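Local coordinates for protein putative C39-like peptidase (Bacillus anthracis, PDB 3ERV) that is of unknown function but probably hydrolyses peptide bonds as a C39-like cysteine peptidase of the papain-like clan CA, at residues A[38-43]-A[51-56]; A[68-73]-A[117-122]; A[111-116]-A[219-224]; A[181-186]-A[191-196]. All coordinates share one frame; numbering follows the deposited sequence.

Overall arrangement
Contact 1 touches the other three: it packs the loop before helix 50-61 on that helix. Contact 4, the hairpin of strands 177-185 and 189-193, touches it, with centres about 12 Å apart. Gln42 N bonds to Pro195 O there, at 2.9 Å. Contact 2 meets it where Lys68 NZ reaches Gln41 O at 2.7 Å. Leu55 packs on Leu112, Leu115 and Ala116 of contact 3. Contacts 2 and 3 share helix 109-119, and their centres lie about 10 Å apart. Contacts 3 and 4 reach the same antiparallel sheet but do not touch. The probable catalytic centre, Cys50, His178 and Asp194, lies near contacts 1 and 4. Contact 2 is farther off, its centre about 20 Å from that of contact 4.

Contact 1 (A[38-43]-A[51-56]); sequences PFIQQL and EVTSLA
Ile40 and Thr53 bring their methyl groups together where the loop 38-43 lies on helix 50-61. In the papain-like fold this helix carries the probable nucleophile, Cys50, at its N-terminal end. The two side chains meet at a slant. CG2 of Ile40 is 3.8 Å from CG2 of Thr53. The same Thr53 methyl also touches the Ile40 carbonyl oxygen. The other branch of Ile40 runs on along the helix, extended at chi2 (170°). Its CD1 meets CB of Ala56 at 4.0 Å, so the isoleucine spans one helical turn.

Thr53 is turned so that its two branches do different work. With chi1 at -58°, OG1 stays beside its own backbone N and bonds back to the carbonyl of Gly49. CG2 is left to face Ile40. OG1 also comes alongside Gln42, 3.4 Å from CB of that residue. The Gln42 side chain extends onward from there and touches Cys50. Its NE2 makes a weak hydrogen bond to the carbonyl of Asp47. Gln42 may correspond to the glutamine that helps form the oxyanion hole in papain-like peptidases.

Gln41 turns away from the helix, and its amide fixes the loop instead. The main partner of NE2 is the carbonyl of Asp194. NE2 also donates to Ile40 O at 3.2 Å, coming from above the carbonyl plane, 44° out of it.

Contact 2 (A[68-73]-A[117-122]); sequences KMKLAN and KKYLPN
Lys70 and Tyr119 make the polar part of this contact. Lys70 NZ donates to Tyr119 OH at 2.7 Å, approaching at the edge of the ring and near its plane. The lysine starts out extended, with CG opposite the backbone N (chi1 -178°). It then bends at chi2 and chi4, which folds the ammonium group back round the phenol oxygen. CG of Lys70 passes 3.6 Å from Tyr119 OH. From its own segment, Lys118 NZ makes a weak bond to Tyr119 OH at 3.3 Å.

The charges gather round Glu74, which lies outside both segments. Lys70 NZ forms a salt bridge with Glu74, Tyr119 OH bonds to the same carboxylate, and Lys118 NZ makes a long, weak ion pair with it. The two ammonium groups are 3.6 Å apart, NZ of Lys70 to NZ of Lys118, and the shared carboxylate probably offsets their like charge. The contact thereby ties helix 68-74 to the C-terminal region of helix 109-119, both in the helical part of the papain-like fold.

The apolar part is small. Leu71 packs on Val52 and Ala56 of helix 50-61, while Tyr119 touches Ile64. Across the contact, CD2 of Leu71 lies 3.6 Å from CE2 of Tyr119, and the two side chains approach at a slant.

Contact 3 (A[111-116]-A[219-224]); sequences PLFQLA and QAISYV
This is apolar helix-on-sheet packing in the core of the papain-like fold: Ile221 of strand 220-223 meets Phe113 and Ala116 of helix 109-119. Ile221 carries the strand side of the contact, and each of its branches has its own partner. CD1 comes closest at the root of the phenylalanine, 3.6 Å from Phe113 CB, and reaches the nearest ring carbon, Phe113 CD1, at 4.1 Å. CD1 is also 4.0 Å from Phe113 CA, so it rests close to the helix backbone. CG2 meets Ala116 CB at 4.1 Å, one turn farther along the helix.

The torsions explain the division. Chi1 of -61° sets CG2 opposite the backbone N of Ile221 and CG1 beside it. A second bend, chi2 -52°, brings CD1 round to Phe113. The Phe113 side chain runs at about a right angle to that of Ile221.

The Phe113 side chain packs on Ala124 and Asp126 of strand 124-126, which pairs with strand 220-223. Strand 145-150 pairs with the same strand as well. Ser222 points away from helix 109-119 and bonds to Ser138 of helix 132-140. Leu115 and Ala116 rest on Leu55, so helix 50-61 also packs against helix 109-119.

Contact 4 (A[181-186]-A[191-196]); sequences VLIGYD and YIRDPL
Val181 O accepts the N-H of Arg193 at 2.8 Å, and the CA-H of Ile192 also leans on it, with CA 3.1 Å away. Val181 N returns a bond to Arg193 O at 3.0 Å. These bonds join an antiparallel beta hairpin, strands 177-185 and 189-193, in the sheet of the papain-like fold. Segments 181-185 and 191-193 run with their directions 147° apart.

A classic beta bulge interrupts the pairing. Ile183 and Gly184 both stand opposite Tyr191, whose O takes the N-H of Ile183 at 2.9 Å. Tyr191 N donates to Gly184 O from well above the carbonyl plane. The Tyr191 ring turns its edge to the opposite strand, close to Gly184 C and Tyr185 N. Its hydroxyl comes up to OD2 of Asp186, with ring and carboxylate planes almost perpendicular, but the modelled separation is too short to be trusted.

Ile183 has CG1 wedged between its backbone N and carbonyl carbon (chi1 70°). This swings CD1 over one face of the Arg193 guanidinium, off centre, 3.7 Å from Arg193 NH1. The guanidinium bonds to Val37 O through NH2, and an ethanediol, probably from the crystallisation liquor, lies about 3 Å from the Arg193 side chain.

Asp194 follows, and its OD1 bonds to NE2 of His178, an arrangement consistent with a Cys-His-Asp triad. The same OD1 accepts Leu196 N at 2.9 Å, closing an Asx turn.

Contact 1 (A[38-43]-A[51-56])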
loop_
_atom_site.group_PDB
_atom_site.type_symbol
_atom_site.label_atom_id
_atom_site.label_comp_id
_atom_site.label_asym_id
_atom_site.label_seq_id
_atom_site.Cartn_x
_atom_site.Cartn_y
_atom_site.Cartn_z
ATOM N N PRO A 38 -11.101 2.342 -9.957
ATOM C CA PRO A 38 -11.598 0.959 -10.130
ATOM C C PRO A 38 -11.493 0.134 -8.834
ATOM O O PRO A 38 -10.660 0.398 -8.002
ATOM C CB PRO A 38 -10.657 0.368 -11.217
ATOM C CG PRO A 38 -10.110 1.489 -11.923
ATOM C CD PRO A 38 -10.088 2.717 -10.962
ATOM N N PHE A 39 -12.362 -0.859 -8.663
ATOM C CA PHE A 39 -12.376 -1.640 -7.445
ATOM C C PHE A 39 -11.921 -3.043 -7.809
ATOM O O PHE A 39 -12.492 -3.673 -8.697
ATOM C CB PHE A 39 -13.801 -1.602 -6.796
ATOM C CG PHE A 39 -14.068 -2.718 -5.794
ATOM C CD1 PHE A 39 -13.712 -2.598 -4.486
ATOM C CD2 PHE A 39 -14.718 -3.892 -6.201
ATOM C CE1 PHE A 39 -13.969 -3.655 -3.571
ATOM C CE2 PHE A 39 -14.984 -4.936 -5.305
ATOM C CZ PHE A 39 -14.603 -4.813 -3.987
ATOM N N ILE A 40 -10.881 -3.516 -7.115
ATOM C CA ILE A 40 -10.372 -4.902 -7.221
ATOM C C ILE A 40 -10.181 -5.542 -5.821
ATOM O O ILE A 40 -9.823 -4.866 -4.840
ATOM C CB ILE A 40 -9.013 -4.952 -7.989
ATOM C CG1 ILE A 40 -9.093 -4.091 -9.260
ATOM C CG2 ILE A 40 -8.667 -6.431 -8.383
ATOM C CD1 ILE A 40 -7.742 -3.857 -9.977
ATOM N N GLN A 41 -10.424 -6.851 -5.745
ATOM C CA GLN A 41 -10.229 -7.619 -4.533
ATOM C C GLN A 41 -8.986 -8.484 -4.738
ATOM O O GLN A 41 -8.819 -9.006 -5.831
ATOM C CB GLN A 41 -11.460 -8.517 -4.292
ATOM C CG GLN A 41 -12.687 -7.731 -3.759
ATOM C CD GLN A 41 -12.417 -7.018 -2.414
ATOM O OE1 GLN A 41 -12.745 -7.553 -1.331
ATOM N NE2 GLN A 41 -11.819 -5.791 -2.474
ATOM N N GLN A 42 -8.137 -8.649 -3.705
ATOM C CA GLN A 42 -6.975 -9.537 -3.842
ATOM C C GLN A 42 -7.373 -11.026 -3.931
ATOM O O GLN A 42 -6.760 -11.788 -4.695
ATOM C CB GLN A 42 -5.947 -9.308 -2.723
ATOM C CG GLN A 42 -6.428 -9.640 -1.277
ATOM C CD GLN A 42 -5.461 -9.108 -0.222
ATOM O OE1 GLN A 42 -5.346 -7.917 -0.027
ATOM N NE2 GLN A 42 -4.753 -10.006 0.450
ATOM N N LEU A 43 -8.393 -11.429 -3.160
ATOM C CA LEU A 43 -8.833 -12.833 -3.143
ATOM C C LEU A 43 -9.770 -13.050 -4.277
ATOM O O LEU A 43 -10.414 -12.112 -4.714
ATOM C CB LEU A 43 -9.576 -13.184 -1.836
ATOM C CG LEU A 43 -8.769 -13.008 -0.574
ATOM C CD1 LEU A 43 -9.669 -13.063 0.675
ATOM C CD2 LEU A 43 -7.666 -14.078 -0.530
ATOM N N GLU A 51 -0.814 -5.123 -1.371
ATOM C CA GLU A 51 -0.010 -4.085 -2.057
ATOM C C GLU A 51 -0.103 -4.066 -3.588
ATOM O O GLU A 51 -0.296 -2.988 -4.220
ATOM C CB GLU A 51 1.460 -4.198 -1.637
ATOM C CG GLU A 51 1.686 -4.224 -0.129
ATOM C CD GLU A 51 1.865 -5.601 0.519
ATOM O OE1 GLU A 51 1.465 -6.631 -0.065
ATOM O OE2 GLU A 51 2.370 -5.646 1.691
ATOM N N VAL A 52 0.049 -5.228 -4.212
ATOM C CA VAL A 52 -0.011 -5.241 -5.674
ATOM C C VAL A 52 -1.441 -4.968 -6.178
ATOM O O VAL A 52 -1.633 -4.452 -7.290
ATOM C CB VAL A 52 0.576 -6.532 -6.329
ATOM C CG1 VAL A 52 2.091 -6.712 -5.993
ATOM C CG2 VAL A 52 -0.251 -7.825 -6.001
ATOM N N THR A 53 -2.436 -5.344 -5.387
ATOM C CA THR A 53 -3.828 -5.131 -5.802
ATOM C C THR A 53 -4.207 -3.648 -5.730
ATOM O O THR A 53 -4.885 -3.159 -6.644
ATOM C CB THR A 53 -4.825 -6.027 -4.999
ATOM O OG1 THR A 53 -4.463 -7.405 -5.170
ATOM C CG2 THR A 53 -6.241 -5.855 -5.513
ATOM N N SER A 54 -3.786 -2.943 -4.651
ATOM C CA SER A 54 -3.931 -1.477 -4.532
ATOM C C SER A 54 -3.168 -0.724 -5.643
ATOM O O SER A 54 -3.655 0.264 -6.238
ATOM C CB SER A 54 -3.401 -0.983 -3.170
ATOM O OG SER A 54 -4.153 -1.524 -2.051
ATOM N N LEU A 55 -1.956 -1.194 -5.892
ATOM C CA LEU A 55 -1.181 -0.677 -6.968
ATOM C C LEU A 55 -1.907 -0.883 -8.305
ATOM O O LEU A 55 -1.932 0.033 -9.103
ATOM C CB LEU A 55 0.242 -1.281 -7.000
ATOM C CG LEU A 55 1.091 -0.625 -8.120
ATOM C CD1 LEU A 55 1.314 0.893 -7.857
ATOM C CD2 LEU A 55 2.453 -1.382 -8.323
ATOM N N ALA A 56 -2.510 -2.054 -8.531
ATOM C CA ALA A 56 -3.266 -2.279 -9.754
ATOM C C ALA A 56 -4.420 -1.272 -9.983
ATOM O O ALA A 56 -4.524 -0.639 -11.045
ATOM C CB ALA A 56 -3.748 -3.767 -9.844
#

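Contact 2 (A[68-73]-A[117-122])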
loop_
_atom_site.group_PDB
_atom_site.type_symbol
_atom_site.label_atom_id
_atom_site.label_comp_id
_atom_site.label_asym_id
_atom_site.label_seq_id
_atom_site.Cartn_x
_atom_site.Cartn_y
_atom_site.Cartn_z
ATOM N N LYS A 68 -3.727 -7.355 -11.294
ATOM C CA LYS A 68 -3.027 -7.735 -10.092
ATOM C C LYS A 68 -2.103 -8.961 -10.252
ATOM O O LYS A 68 -1.116 -9.055 -9.532
ATOM C CB LYS A 68 -4.025 -7.983 -8.966
ATOM C CG LYS A 68 -4.762 -9.331 -9.071
ATOM C CD LYS A 68 -6.029 -9.332 -8.153
ATOM C CE LYS A 68 -6.580 -10.740 -8.036
ATOM N NZ LYS A 68 -8.012 -10.785 -7.672
ATOM N N MET A 69 -2.428 -9.899 -11.150
ATOM C CA MET A 69 -1.606 -11.096 -11.340
ATOM C C MET A 69 -0.273 -10.764 -12.016
ATOM O O MET A 69 0.785 -11.339 -11.703
ATOM C CB MET A 69 -2.361 -12.180 -12.160
ATOM C CG MET A 69 -3.761 -12.619 -11.540
ATOM S SD MET A 69 -3.522 -13.254 -9.868
ATOM C CE MET A 69 -2.241 -14.499 -10.205
ATOM N N LYS A 70 -0.304 -9.846 -12.972
ATOM C CA LYS A 70 0.946 -9.447 -13.613
ATOM C C LYS A 70 1.830 -8.721 -12.598
ATOM O O LYS A 70 3.028 -8.931 -12.521
ATOM C CB LYS A 70 0.665 -8.560 -14.847
ATOM C CG LYS A 70 1.938 -8.137 -15.595
ATOM C CD LYS A 70 1.703 -8.243 -17.137
ATOM C CE LYS A 70 2.886 -7.760 -17.996
ATOM N NZ LYS A 70 3.139 -6.291 -17.855
ATOM N N LEU A 71 1.222 -7.872 -11.783
ATOM C CA LEU A 71 1.984 -7.118 -10.795
ATOM C C LEU A 71 2.549 -8.052 -9.713
ATOM O O LEU A 71 3.676 -7.827 -9.182
ATOM C CB LEU A 71 1.116 -6.014 -10.146
ATOM C CG LEU A 71 0.658 -4.936 -11.151
ATOM C CD1 LEU A 71 -0.198 -3.920 -10.417
ATOM C CD2 LEU A 71 1.862 -4.225 -11.807
ATOM N N ALA A 72 1.754 -9.071 -9.377
ATOM C CA ALA A 72 2.192 -10.063 -8.399
ATOM C C ALA A 72 3.414 -10.850 -8.900
ATOM O O ALA A 72 4.273 -11.245 -8.103
ATOM C CB ALA A 72 1.084 -11.000 -8.061
ATOM N N ASN A 73 3.499 -11.100 -10.203
ATOM C CA ASN A 73 4.658 -11.780 -10.697
ATOM C C ASN A 73 5.853 -10.833 -10.800
ATOM O O ASN A 73 6.994 -11.250 -10.633
ATOM C CB ASN A 73 4.370 -12.433 -12.050
ATOM C CG ASN A 73 5.536 -13.243 -12.534
ATOM O OD1 ASN A 73 5.985 -13.082 -13.643
ATOM N ND2 ASN A 73 6.047 -14.115 -11.674
ATOM N N LYS A 117 6.985 2.568 -11.232
ATOM C CA LYS A 117 7.822 3.220 -12.256
ATOM C C LYS A 117 7.972 2.421 -13.550
ATOM O O LYS A 117 8.151 3.005 -14.597
ATOM C CB LYS A 117 9.220 3.471 -11.696
ATOM C CG LYS A 117 9.280 4.504 -10.641
ATOM C CD LYS A 117 10.437 5.453 -10.976
ATOM C CE LYS A 117 9.917 6.664 -11.705
ATOM N NZ LYS A 117 11.048 7.340 -12.443
ATOM N N LYS A 118 7.902 1.093 -13.476
ATOM C CA LYS A 118 7.936 0.278 -14.664
ATOM C C LYS A 118 6.813 0.748 -15.601
ATOM O O LYS A 118 6.976 0.825 -16.829
ATOM C CB LYS A 118 7.738 -1.208 -14.328
ATOM C CG LYS A 118 7.941 -2.132 -15.527
ATOM C CD LYS A 118 7.467 -3.590 -15.306
ATOM C CE LYS A 118 7.500 -4.394 -16.613
ATOM N NZ LYS A 118 6.142 -4.429 -17.256
ATOM N N TYR A 119 5.670 1.073 -15.009
ATOM C CA TYR A 119 4.487 1.385 -15.797
ATOM C C TYR A 119 4.276 2.900 -15.988
ATOM O O TYR A 119 3.637 3.309 -16.946
ATOM C CB TYR A 119 3.246 0.776 -15.127
ATOM C CG TYR A 119 3.214 -0.691 -15.270
ATOM C CD1 TYR A 119 2.615 -1.283 -16.382
ATOM C CD2 TYR A 119 3.838 -1.516 -14.331
ATOM C CE1 TYR A 119 2.629 -2.634 -16.517
ATOM C CE2 TYR A 119 3.841 -2.865 -14.473
ATOM C CZ TYR A 119 3.239 -3.408 -15.552
ATOM O OH TYR A 119 3.252 -4.758 -15.680
ATOM N N LEU A 120 4.779 3.699 -15.060
ATOM C CA LEU A 120 4.686 5.160 -15.140
ATOM C C LEU A 120 6.086 5.805 -14.916
ATOM O O LEU A 120 6.319 6.508 -13.909
ATOM C CB LEU A 120 3.699 5.672 -14.090
ATOM C CG LEU A 120 2.223 5.235 -14.204
ATOM C CD1 LEU A 120 1.466 5.669 -12.919
ATOM C CD2 LEU A 120 1.561 5.806 -15.455
ATOM N N PRO A 121 7.033 5.532 -15.833
ATOM C CA PRO A 121 8.426 5.963 -15.582
ATOM C C PRO A 121 8.562 7.450 -15.345
ATOM O O PRO A 121 9.431 7.885 -14.582
ATOM C CB PRO A 121 9.177 5.539 -16.843
ATOM C CG PRO A 121 8.109 5.225 -17.878
ATOM C CD PRO A 121 6.893 4.781 -17.090
ATOM N N ASN A 122 7.669 8.233 -15.929
ATOM C CA ASN A 122 7.785 9.676 -15.778
ATOM C C ASN A 122 6.739 10.341 -14.888
ATOM O O ASN A 122 6.797 11.559 -14.685
ATOM C CB ASN A 122 7.791 10.279 -17.175
ATOM C CG ASN A 122 8.918 9.692 -18.002
ATOM O OD1 ASN A 122 10.067 9.678 -17.535
ATOM N ND2 ASN A 122 8.596 9.117 -19.170
#

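Contact 3 (A[111-116]-A[219-224])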
loop_
_atom_site.group_PDB
_atom_site.type_symbol
_atom_site.label_atom_id
_atom_site.label_comp_id
_atom_site.label_asym_id
_atom_site.label_seq_id
_atom_site.Cartn_x
_atom_site.Cartn_y
_atom_site.Cartn_z
ATOM N N PRO A 111 10.358 -1.024 -3.173
ATOM C CA PRO A 111 10.137 -2.020 -4.231
ATOM C C PRO A 111 8.773 -1.765 -4.872
ATOM O O PRO A 111 8.592 -1.898 -6.075
ATOM C CB PRO A 111 10.123 -3.364 -3.446
ATOM C CG PRO A 111 10.877 -3.037 -2.114
ATOM C CD PRO A 111 10.455 -1.619 -1.832
ATOM N N LEU A 112 7.804 -1.379 -4.054
ATOM C CA LEU A 112 6.508 -1.128 -4.611
ATOM C C LEU A 112 6.571 0.068 -5.585
ATOM O O LEU A 112 5.942 0.032 -6.649
ATOM C CB LEU A 112 5.479 -0.923 -3.503
ATOM C CG LEU A 112 4.006 -1.033 -3.903
ATOM C CD1 LEU A 112 3.652 -2.341 -4.665
ATOM C CD2 LEU A 112 3.119 -0.865 -2.619
ATOM N N PHE A 113 7.313 1.117 -5.205
ATOM C CA PHE A 113 7.574 2.262 -6.085
ATOM C C PHE A 113 8.315 1.874 -7.385
ATOM O O PHE A 113 7.977 2.339 -8.479
ATOM C CB PHE A 113 8.369 3.341 -5.341
ATOM C CG PHE A 113 8.725 4.545 -6.203
ATOM C CD1 PHE A 113 7.724 5.370 -6.730
ATOM C CD2 PHE A 113 10.051 4.837 -6.500
ATOM C CE1 PHE A 113 8.022 6.480 -7.494
ATOM C CE2 PHE A 113 10.369 5.957 -7.296
ATOM C CZ PHE A 113 9.336 6.777 -7.795
ATOM N N GLN A 114 9.311 1.016 -7.278
ATOM C CA GLN A 114 9.998 0.580 -8.472
ATOM C C GLN A 114 9.029 -0.082 -9.445
ATOM O O GLN A 114 9.155 0.086 -10.657
ATOM C CB GLN A 114 11.143 -0.390 -8.149
ATOM C CG GLN A 114 12.310 0.277 -7.516
ATOM C CD GLN A 114 12.749 1.537 -8.282
ATOM O OE1 GLN A 114 12.829 2.627 -7.703
ATOM N NE2 GLN A 114 13.013 1.395 -9.591
ATOM N N LEU A 115 8.058 -0.831 -8.920
ATOM C CA LEU A 115 7.140 -1.516 -9.803
ATOM C C LEU A 115 6.267 -0.461 -10.471
ATOM O O LEU A 115 5.956 -0.584 -11.654
ATOM C CB LEU A 115 6.283 -2.555 -9.048
ATOM C CG LEU A 115 5.268 -3.419 -9.837
ATOM C CD1 LEU A 115 5.887 -4.009 -11.124
ATOM C CD2 LEU A 115 4.732 -4.542 -8.961
ATOM N N ALA A 116 5.851 0.552 -9.699
ATOM C CA ALA A 116 4.986 1.598 -10.254
ATOM C C ALA A 116 5.689 2.317 -11.423
ATOM O O ALA A 116 5.054 2.673 -12.434
ATOM C CB ALA A 116 4.590 2.646 -9.162
ATOM N N GLN A 219 4.315 5.554 4.689
ATOM C CA GLN A 219 4.655 5.025 3.376
ATOM C C GLN A 219 3.516 5.262 2.374
ATOM O O GLN A 219 2.361 4.906 2.649
ATOM C CB GLN A 219 4.972 3.562 3.442
ATOM C CG GLN A 219 5.826 3.099 4.634
ATOM C CD GLN A 219 6.209 1.642 4.441
ATOM O OE1 GLN A 219 6.519 1.251 3.322
ATOM N NE2 GLN A 219 6.162 0.826 5.505
ATOM N N ALA A 220 3.839 5.862 1.225
ATOM C CA ALA A 220 2.793 6.193 0.235
ATOM C C ALA A 220 3.329 6.359 -1.152
ATOM O O ALA A 220 4.390 6.918 -1.341
ATOM C CB ALA A 220 2.051 7.436 0.628
ATOM N N ILE A 221 2.588 5.843 -2.128
ATOM C CA ILE A 221 2.975 5.915 -3.540
ATOM C C ILE A 221 1.816 6.564 -4.320
ATOM O O ILE A 221 0.646 6.235 -4.112
ATOM C CB ILE A 221 3.217 4.513 -4.163
ATOM C CG1 ILE A 221 4.345 3.733 -3.467
ATOM C CG2 ILE A 221 3.419 4.591 -5.695
ATOM C CD1 ILE A 221 5.583 4.511 -3.376
ATOM N N SER A 222 2.136 7.448 -5.247
ATOM C CA SER A 222 1.097 7.963 -6.131
ATOM C C SER A 222 1.685 8.231 -7.512
ATOM O O SER A 222 2.702 7.622 -7.893
ATOM C CB SER A 222 0.438 9.228 -5.542
ATOM O OG SER A 222 -0.689 9.634 -6.332
ATOM N N TYR A 223 1.055 9.121 -8.270
ATOM C CA TYR A 223 1.646 9.561 -9.515
ATOM C C TYR A 223 1.180 11.007 -9.761
ATOM O O TYR A 223 0.281 11.517 -9.075
ATOM C CB TYR A 223 1.234 8.623 -10.680
ATOM C CG TYR A 223 -0.289 8.624 -10.888
ATOM C CD1 TYR A 223 -0.889 9.420 -11.872
ATOM C CD2 TYR A 223 -1.129 7.876 -10.047
ATOM C CE1 TYR A 223 -2.287 9.442 -12.030
ATOM C CE2 TYR A 223 -2.512 7.880 -10.195
ATOM C CZ TYR A 223 -3.095 8.659 -11.186
ATOM O OH TYR A 223 -4.494 8.665 -11.329
ATOM N N VAL A 224 1.776 11.667 -10.751
ATOM C CA VAL A 224 1.330 13.008 -11.105
ATOM C C VAL A 224 0.726 13.064 -12.526
ATOM O O VAL A 224 1.076 12.258 -13.414
ATOM C CB VAL A 224 2.470 14.050 -10.902
ATOM C CG1 VAL A 224 2.831 14.137 -9.415
ATOM C CG2 VAL A 224 3.698 13.677 -11.732
#

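Contact 4 (A[181-186]-A[191-196])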
loop_
_atom_site.group_PDB
_atom_site.type_symbol
_atom_site.label_atom_id
_atom_site.label_comp_id
_atom_site.label_asym_id
_atom_site.label_seq_id
_atom_site.Cartn_x
_atom_site.Cartn_y
_atom_site.Cartn_z
ATOM N N VAL A 181 -5.937 1.865 -1.034
ATOM C CA VAL A 181 -5.872 3.070 -1.849
ATOM C C VAL A 181 -6.701 4.132 -1.178
ATOM O O VAL A 181 -7.898 3.903 -0.931
ATOM C CB VAL A 181 -6.434 2.858 -3.318
ATOM C CG1 VAL A 181 -6.178 4.114 -4.175
ATOM C CG2 VAL A 181 -5.824 1.573 -3.969
ATOM N N LEU A 182 -6.064 5.266 -0.893
ATOM C CA LEU A 182 -6.736 6.474 -0.419
ATOM C C LEU A 182 -7.411 7.189 -1.578
ATOM O O LEU A 182 -6.750 7.655 -2.526
ATOM C CB LEU A 182 -5.747 7.422 0.270
ATOM C CG LEU A 182 -6.308 8.787 0.743
ATOM C CD1 LEU A 182 -7.351 8.629 1.853
ATOM C CD2 LEU A 182 -5.195 9.715 1.199
ATOM N N ILE A 183 -8.727 7.265 -1.535
ATOM C CA ILE A 183 -9.419 7.831 -2.646
ATOM C C ILE A 183 -10.267 9.042 -2.274
ATOM O O ILE A 183 -10.940 9.623 -3.142
ATOM C CB ILE A 183 -10.329 6.797 -3.350
ATOM C CG1 ILE A 183 -11.540 6.416 -2.468
ATOM C CG2 ILE A 183 -9.494 5.557 -3.913
ATOM C CD1 ILE A 183 -12.658 5.681 -3.296
ATOM N N GLY A 184 -10.244 9.429 -1.007
ATOM C CA GLY A 184 -11.099 10.539 -0.589
ATOM C C GLY A 184 -10.999 10.900 0.884
ATOM O O GLY A 184 -10.404 10.165 1.671
ATOM N N TYR A 185 -11.574 12.039 1.253
ATOM C CA TYR A 185 -11.575 12.482 2.656
ATOM C C TYR A 185 -12.672 13.504 2.921
ATOM O O TYR A 185 -13.077 14.256 2.029
ATOM C CB TYR A 185 -10.222 13.107 3.018
ATOM C CG TYR A 185 -9.861 14.311 2.179
ATOM C CD1 TYR A 185 -10.146 15.617 2.614
ATOM C CD2 TYR A 185 -9.233 14.156 0.935
ATOM C CE1 TYR A 185 -9.808 16.735 1.837
ATOM C CE2 TYR A 185 -8.897 15.251 0.164
ATOM C CZ TYR A 185 -9.187 16.548 0.609
ATOM O OH TYR A 185 -8.848 17.637 -0.198
ATOM N N ASP A 186 -13.164 13.513 4.155
ATOM C CA ASP A 186 -13.938 14.664 4.648
ATOM C C ASP A 186 -13.418 15.057 6.040
ATOM O O ASP A 186 -12.342 14.616 6.454
ATOM C CB ASP A 186 -15.472 14.449 4.586
ATOM C CG ASP A 186 -15.948 13.279 5.415
ATOM O OD1 ASP A 186 -15.319 12.996 6.453
ATOM O OD2 ASP A 186 -16.954 12.630 5.042
ATOM N N TYR A 191 -11.785 7.944 2.893
ATOM C CA TYR A 191 -12.480 6.980 2.060
ATOM C C TYR A 191 -11.434 6.142 1.307
ATOM O O TYR A 191 -10.500 6.694 0.707
ATOM C CB TYR A 191 -13.410 7.731 1.092
ATOM C CG TYR A 191 -14.475 8.507 1.836
ATOM C CD1 TYR A 191 -15.719 7.934 2.099
ATOM C CD2 TYR A 191 -14.232 9.801 2.294
ATOM C CE1 TYR A 191 -16.698 8.629 2.803
ATOM C CE2 TYR A 191 -15.205 10.514 3.005
ATOM C CZ TYR A 191 -16.433 9.921 3.253
ATOM O OH TYR A 191 -17.407 10.612 3.944
ATOM N N ILE A 192 -11.567 4.819 1.355
ATOM C CA ILE A 192 -10.549 3.976 0.758
ATOM C C ILE A 192 -11.121 2.903 -0.162
ATOM O O ILE A 192 -12.323 2.592 -0.115
ATOM C CB ILE A 192 -9.695 3.297 1.847
ATOM C CG1 ILE A 192 -10.570 2.338 2.665
ATOM C CG2 ILE A 192 -9.006 4.354 2.745
ATOM C CD1 ILE A 192 -9.840 1.652 3.789
ATOM N N ARG A 193 -10.237 2.348 -1.000
ATOM C CA ARG A 193 -10.440 1.027 -1.630
ATOM C C ARG A 193 -9.580 0.017 -0.865
ATOM O O ARG A 193 -8.348 0.140 -0.799
ATOM C CB ARG A 193 -10.027 1.043 -3.117
ATOM C CG ARG A 193 -10.936 1.853 -4.008
ATOM C CD ARG A 193 -12.126 1.077 -4.558
ATOM N NE ARG A 193 -12.794 1.978 -5.496
ATOM C CZ ARG A 193 -13.877 2.695 -5.237
ATOM N NH1 ARG A 193 -14.490 2.569 -4.046
ATOM N NH2 ARG A 193 -14.352 3.522 -6.184
ATOM N N ASP A 194 -10.233 -0.970 -0.267
ATOM C CA ASP A 194 -9.550 -1.989 0.509
ATOM C C ASP A 194 -9.669 -3.343 -0.203
ATOM O O ASP A 194 -10.781 -3.904 -0.282
ATOM C CB ASP A 194 -10.207 -2.056 1.883
ATOM C CG ASP A 194 -9.490 -2.981 2.824
ATOM O OD1 ASP A 194 -8.919 -4.009 2.370
ATOM O OD2 ASP A 194 -9.491 -2.645 4.031
ATOM N N PRO A 195 -8.531 -3.875 -0.717
ATOM C CA PRO A 195 -8.534 -5.100 -1.525
ATOM C C PRO A 195 -9.021 -6.344 -0.765
ATOM O O PRO A 195 -9.261 -7.377 -1.381
ATOM C CB PRO A 195 -7.059 -5.265 -1.971
ATOM C CG PRO A 195 -6.253 -4.417 -1.027
ATOM C CD PRO A 195 -7.165 -3.336 -0.487
ATOM N N LEU A 196 -9.180 -6.232 0.553
ATOM C CA LEU A 196 -9.795 -7.282 1.351
ATOM C C LEU A 196 -11.247 -7.019 1.773
ATOM O O LEU A 196 -11.825 -7.832 2.477
ATOM C CB LEU A 196 -8.996 -7.513 2.611
ATOM C CG LEU A 196 -7.786 -8.444 2.453
ATOM C CD1 LEU A 196 -7.018 -8.481 3.778
ATOM C CD2 LEU A 196 -8.234 -9.835 2.032
#